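Local atomic coordinates of endoglucanase (PDB entry 2E4T), a protein that hydrolyses internal beta-1,4-glucosidic bonds of cellulose and xyloglucan, this chain being its glycoside hydrolase family 44 catalytic module. Residues A[135-146]-A[152-163]. Residues are numbered along the deposited sequence; the frame is centred on the assembly and turned at random.
Sequences KEVKFEKGAPFS and EDDYVYMDEFVN. With CA (calcium ion), chain C; GOL (glycerol), chain H.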
loop_
_atom_site.group_PDB
_atom_site.type_symbol
_atom_site.label_atom_id
_atom_site.label_comp_id
_atom_site.label_asym_id
_atom_site.label_seq_id
_atom_site.Cartn_x
_atom_site.Cartn_y
_atom_site.Cartn_z
ATOM N N LYS A 135 26.744 -8.957 7.848
ATOM C CA LYS A 135 26.451 -9.440 9.195
ATOM C C LYS A 135 25.218 -10.341 9.135
ATOM O O LYS A 135 24.253 -10.037 8.397
ATOM C CB LYS A 135 26.164 -8.275 10.142
ATOM C CG LYS A 135 27.302 -7.285 10.285
ATOM C CD LYS A 135 28.576 -7.885 10.819
ATOM C CE LYS A 135 29.680 -6.844 10.982
ATOM N NZ LYS A 135 30.940 -7.500 11.503
ATOM N N GLU A 136 25.252 -11.454 9.859
ATOM C CA GLU A 136 24.135 -12.359 9.914
ATOM C C GLU A 136 23.021 -11.795 10.799
ATOM O O GLU A 136 23.303 -11.354 11.919
ATOM C CB GLU A 136 24.616 -13.723 10.483
ATOM C CG GLU A 136 23.498 -14.776 10.512
ATOM C CD GLU A 136 23.882 -16.043 11.210
ATOM O OE1 GLU A 136 25.041 -16.501 11.052
ATOM O OE2 GLU A 136 23.009 -16.611 11.944
ATOM N N VAL A 137 21.789 -11.825 10.298
ATOM C CA VAL A 137 20.662 -11.408 11.103
ATOM C C VAL A 137 20.150 -12.554 11.943
ATOM O O VAL A 137 19.943 -13.671 11.437
ATOM C CB VAL A 137 19.511 -10.916 10.188
ATOM C CG1 VAL A 137 18.279 -10.638 11.021
ATOM C CG2 VAL A 137 19.992 -9.640 9.455
ATOM N N LYS A 138 19.958 -12.282 13.236
ATOM C CA LYS A 138 19.227 -13.185 14.120
ATOM C C LYS A 138 18.005 -12.438 14.607
ATOM O O LYS A 138 18.085 -11.227 14.930
ATOM C CB LYS A 138 20.102 -13.663 15.287
ATOM C CG LYS A 138 21.153 -14.653 14.822
ATOM C CD LYS A 138 21.901 -15.243 15.981
ATOM C CE LYS A 138 22.644 -16.546 15.635
ATOM N NZ LYS A 138 23.707 -16.264 14.566
ATOM N N PHE A 139 16.872 -13.130 14.715
ATOM C CA PHE A 139 15.675 -12.426 15.118
ATOM C C PHE A 139 15.633 -12.129 16.618
ATOM O O PHE A 139 15.129 -11.073 17.009
ATOM C CB PHE A 139 14.438 -13.193 14.658
ATOM C CG PHE A 139 14.418 -13.376 13.149
ATOM C CD1 PHE A 139 14.815 -12.370 12.275
ATOM C CD2 PHE A 139 13.932 -14.565 12.613
ATOM C CE1 PHE A 139 14.737 -12.553 10.875
ATOM C CE2 PHE A 139 13.865 -14.735 11.242
ATOM C CZ PHE A 139 14.284 -13.746 10.402
ATOM N N GLU A 140 16.143 -13.081 17.419
ATOM C CA GLU A 140 16.160 -12.937 18.883
ATOM C C GLU A 140 17.594 -12.895 19.376
ATOM O O GLU A 140 18.364 -13.840 19.172
ATOM C CB GLU A 140 15.463 -14.057 19.602
ATOM C CG GLU A 140 14.012 -13.931 19.388
ATOM C CD GLU A 140 13.133 -14.864 20.233
ATOM O OE1 GLU A 140 13.536 -15.192 21.383
ATOM O OE2 GLU A 140 11.978 -15.191 19.830
ATOM N N LYS A 141 17.944 -11.834 20.099
ATOM C CA LYS A 141 19.298 -11.745 20.675
ATOM C C LYS A 141 19.566 -12.823 21.723
ATOM O O LYS A 141 20.682 -13.362 21.786
ATOM C CB LYS A 141 19.503 -10.359 21.252
ATOM C CG LYS A 141 20.939 -10.096 21.711
ATOM C CD LYS A 141 21.135 -8.710 22.193
ATOM C CE LYS A 141 22.603 -8.382 22.484
ATOM N NZ LYS A 141 22.786 -7.068 23.107
ATOM N N GLY A 142 18.566 -13.096 22.566
ATOM C CA GLY A 142 18.745 -14.076 23.674
ATOM C C GLY A 142 19.800 -13.687 24.679
ATOM O O GLY A 142 20.354 -14.530 25.377
ATOM N N ALA A 143 20.061 -12.433 24.814
ATOM C CA ALA A 143 20.900 -11.805 25.829
ATOM C C ALA A 143 20.344 -10.400 25.964
ATOM O O ALA A 143 19.585 -9.929 25.105
ATOM C CB ALA A 143 22.369 -11.772 25.425
ATOM N N PRO A 144 20.710 -9.682 27.031
ATOM C CA PRO A 144 20.073 -8.384 27.256
ATOM C C PRO A 144 20.311 -7.412 26.113
ATOM O O PRO A 144 21.417 -7.319 25.572
ATOM C CB PRO A 144 20.725 -7.919 28.570
ATOM C CG PRO A 144 21.090 -9.207 29.288
ATOM C CD PRO A 144 21.542 -10.112 28.190
ATOM N N PHE A 145 19.261 -6.659 25.796
ATOM C CA PHE A 145 19.374 -5.625 24.786
ATOM C C PHE A 145 20.275 -4.477 25.234
ATOM O O PHE A 145 20.293 -4.128 26.435
ATOM C CB PHE A 145 17.999 -5.030 24.468
ATOM C CG PHE A 145 17.001 -6.014 23.916
ATOM C CD1 PHE A 145 17.376 -6.945 22.956
ATOM C CD2 PHE A 145 15.674 -5.970 24.336
ATOM C CE1 PHE A 145 16.414 -7.821 22.438
ATOM C CE2 PHE A 145 14.722 -6.834 23.804
ATOM C CZ PHE A 145 15.102 -7.754 22.863
ATOM N N SER A 146 20.866 -3.820 24.251
ATOM C CA SER A 146 21.553 -2.568 24.448
ATOM C C SER A 146 21.019 -1.534 23.471
ATOM O O SER A 146 20.645 -1.871 22.328
ATOM C CB SER A 146 23.036 -2.747 24.188
ATOM O OG SER A 146 23.696 -1.518 24.358
ATOM N N GLU A 152 30.926 -4.546 16.323
ATOM C CA GLU A 152 32.153 -5.300 16.049
ATOM C C GLU A 152 31.918 -6.818 15.911
ATOM O O GLU A 152 32.808 -7.572 15.451
ATOM C CB GLU A 152 33.212 -4.931 17.100
ATOM C CG GLU A 152 33.491 -3.392 17.117
ATOM C CD GLU A 152 33.706 -2.805 15.685
ATOM O OE1 GLU A 152 34.625 -3.277 14.958
ATOM O OE2 GLU A 152 32.942 -1.895 15.254
ATOM N N ASP A 153 30.756 -7.300 16.326
ATOM C CA ASP A 153 30.472 -8.691 16.297
ATOM C C ASP A 153 29.880 -9.051 14.945
ATOM O O ASP A 153 29.804 -8.217 14.015
ATOM C CB ASP A 153 29.631 -9.108 17.497
ATOM C CG ASP A 153 28.221 -8.581 17.475
ATOM O OD1 ASP A 153 27.842 -8.004 16.450
ATOM O OD2 ASP A 153 27.518 -8.724 18.519
ATOM N N ASP A 154 29.504 -10.308 14.811
ATOM C CA ASP A 154 29.104 -10.876 13.517
ATOM C C ASP A 154 27.596 -10.837 13.235
ATOM O O ASP A 154 27.167 -11.293 12.167
ATOM C CB ASP A 154 29.575 -12.345 13.405
ATOM C CG ASP A 154 31.081 -12.488 13.421
ATOM O OD1 ASP A 154 31.763 -11.480 13.131
ATOM O OD2 ASP A 154 31.543 -13.629 13.666
ATOM N N TYR A 155 26.807 -10.246 14.156
ATOM C CA TYR A 155 25.367 -10.427 14.151
ATOM C C TYR A 155 24.649 -9.113 14.302
ATOM O O TYR A 155 25.131 -8.206 14.936
ATOM C CB TYR A 155 24.910 -11.327 15.330
ATOM C CG TYR A 155 25.577 -12.672 15.232
ATOM C CD1 TYR A 155 25.151 -13.582 14.279
ATOM C CD2 TYR A 155 26.659 -13.021 16.041
ATOM C CE1 TYR A 155 25.817 -14.760 14.061
ATOM C CE2 TYR A 155 27.320 -14.249 15.863
ATOM C CZ TYR A 155 26.900 -15.088 14.869
ATOM O OH TYR A 155 27.589 -16.258 14.742
ATOM N N VAL A 156 23.427 -9.071 13.721
ATOM C CA VAL A 156 22.510 -7.941 13.921
ATOM C C VAL A 156 21.171 -8.543 14.361
ATOM O O VAL A 156 20.714 -9.517 13.758
ATOM C CB VAL A 156 22.378 -7.149 12.609
ATOM C CG1 VAL A 156 21.354 -6.094 12.696
ATOM C CG2 VAL A 156 23.761 -6.513 12.229
ATOM N N TYR A 157 20.579 -7.976 15.412
ATOM C CA TYR A 157 19.429 -8.603 16.045
ATOM C C TYR A 157 18.148 -7.766 15.793
ATOM O O TYR A 157 18.105 -6.570 16.115
ATOM C CB TYR A 157 19.652 -8.721 17.563
ATOM C CG TYR A 157 20.858 -9.582 17.854
ATOM C CD1 TYR A 157 20.781 -10.952 17.740
ATOM C CD2 TYR A 157 22.085 -9.021 18.233
ATOM C CE1 TYR A 157 21.878 -11.762 18.005
ATOM C CE2 TYR A 157 23.202 -9.830 18.471
ATOM C CZ TYR A 157 23.066 -11.217 18.372
ATOM O OH TYR A 157 24.139 -12.052 18.599
ATOM N N MET A 158 17.133 -8.420 15.242
ATOM C CA MET A 158 15.894 -7.683 14.958
ATOM C C MET A 158 15.140 -7.258 16.206
ATOM O O MET A 158 14.595 -6.142 16.234
ATOM C CB MET A 158 14.971 -8.452 13.999
ATOM C CG MET A 158 15.531 -8.588 12.593
ATOM S SD MET A 158 15.832 -6.998 11.788
ATOM C CE MET A 158 17.595 -6.814 12.009
ATOM N N ASP A 159 15.057 -8.123 17.216
ATOM C CA ASP A 159 14.341 -7.702 18.407
ATOM C C ASP A 159 15.058 -6.513 19.095
ATOM O O ASP A 159 14.388 -5.655 19.661
ATOM C CB ASP A 159 14.021 -8.871 19.347
ATOM C CG ASP A 159 15.213 -9.635 19.886
ATOM O OD1 ASP A 159 16.379 -9.421 19.516
ATOM O OD2 ASP A 159 14.888 -10.545 20.750
ATOM N N GLU A 160 16.396 -6.473 19.038
ATOM C CA GLU A 160 17.129 -5.377 19.617
ATOM C C GLU A 160 16.834 -4.060 18.862
ATOM O O GLU A 160 16.714 -2.988 19.472
ATOM C CB GLU A 160 18.619 -5.696 19.641
ATOM C CG GLU A 160 19.411 -4.686 20.462
ATOM C CD GLU A 160 20.854 -5.142 20.660
ATOM O OE1 GLU A 160 21.547 -5.447 19.634
ATOM O OE2 GLU A 160 21.299 -5.205 21.842
ATOM N N PHE A 161 16.698 -4.153 17.526
ATOM C CA PHE A 161 16.316 -3.000 16.701
ATOM C C PHE A 161 14.922 -2.501 17.150
ATOM O O PHE A 161 14.719 -1.293 17.403
ATOM C CB PHE A 161 16.339 -3.472 15.254
ATOM C CG PHE A 161 15.958 -2.498 14.150
ATOM C CD1 PHE A 161 15.860 -1.120 14.317
ATOM C CD2 PHE A 161 15.743 -3.054 12.884
ATOM C CE1 PHE A 161 15.508 -0.321 13.243
ATOM C CE2 PHE A 161 15.406 -2.243 11.803
ATOM C CZ PHE A 161 15.295 -0.883 11.984
ATOM N N VAL A 162 13.944 -3.407 17.212
ATOM C CA VAL A 162 12.600 -3.014 17.662
ATOM C C VAL A 162 12.660 -2.402 19.057
ATOM O O VAL A 162 12.009 -1.395 19.357
ATOM C CB VAL A 162 11.617 -4.186 17.551
ATOM C CG1 VAL A 162 10.263 -3.808 18.139
ATOM C CG2 VAL A 162 11.467 -4.590 16.092
ATOM N N ASN A 163 13.453 -3.010 19.959
ATOM C CA ASN A 163 13.558 -2.459 21.318
ATOM C C ASN A 163 14.080 -0.999 21.274
ATOM O O ASN A 163 13.612 -0.144 22.048
ATOM C CB ASN A 163 14.508 -3.344 22.144
ATOM C CG ASN A 163 14.663 -2.794 23.538
ATOM O OD1 ASN A 163 13.725 -2.896 24.360
ATOM N ND2 ASN A 163 15.802 -2.148 23.819
HETATM CA CA CA C . 26.173 -6.368 15.902
HETATM C C1 GOL H . 28.424 -20.728 12.191
HETATM O O1 GOL H . 29.426 -21.128 13.079
HETATM C C2 GOL H . 27.777 -19.547 12.888
HETATM O O2 GOL H . 28.710 -18.485 13.036
HETATM C C3 GOL H . 26.487 -19.183 12.199
HETATM O O3 GOL H . 26.056 -18.070 12.893
HETATM O O HOH W 1 23.331 -13.058 21.748
HETATM O O HOH W 2 16.158 -11.663 22.829
HETATM O O HOH W 3 17.862 -1.874 21.807
HETATM O O HOH W 4 25.337 -7.128 17.995
HETATM O O HOH W 5 27.639 -6.432 14.016
#
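Over one face of the Y157 ring lies the aliphatic part of K141, whose CG stands 3.8 Å from the ring centroid and almost on the normal, a CH-pi contact. The neighbouring tyrosine, Y155, is met differently: the E136 carboxylate comes to its edge, turned 85° from the ring plane, while D154 CB covers part of one face. F145 takes N163 CB over a face in a more slanting CH-pi contact and has D159 OD2 at its edge, in plane. A glycerol, probably from the crystallisation liquor, donates through O3 to E136 OE1.

The two tyrosines, E136 and K138 belong to a parallel strand pair, 135-138 with 155-157, in a three-stranded sheet apart from the TIM-like barrel strands; 134-138 is its middle strand and 155-157 an outer one. E136, K138, Y155 and Y157 share one face; V137 and V156 take the other, against V115 of strand 114-116. The pairing runs into helix 158-169, with Y157 as N-cap residue, and K138 O receives M158 N at 3.0 Å.

Beyond the strands, side chains of the helix's first turn, D159 and E160, hold the 139-146 loop. D159 OD1 accepts K141 N at 2.9 Å on its syn side. E160 OE2 holds two donors from opposite faces of its carboxylate plane: K141 NZ at 2.7 Å, syn, and S146 N at 2.8 Å, anti. K141 can span from ring to carboxylate because its chain is fully extended, with CG anti to the backbone N (chi1 -172°); its NZ also donates to P144 O. At the other end K135 NZ reaches D153 O at 2.8 Å, while D153 OD1 and Y155 O bind calcium, a site completed by E54, D150 and two waters.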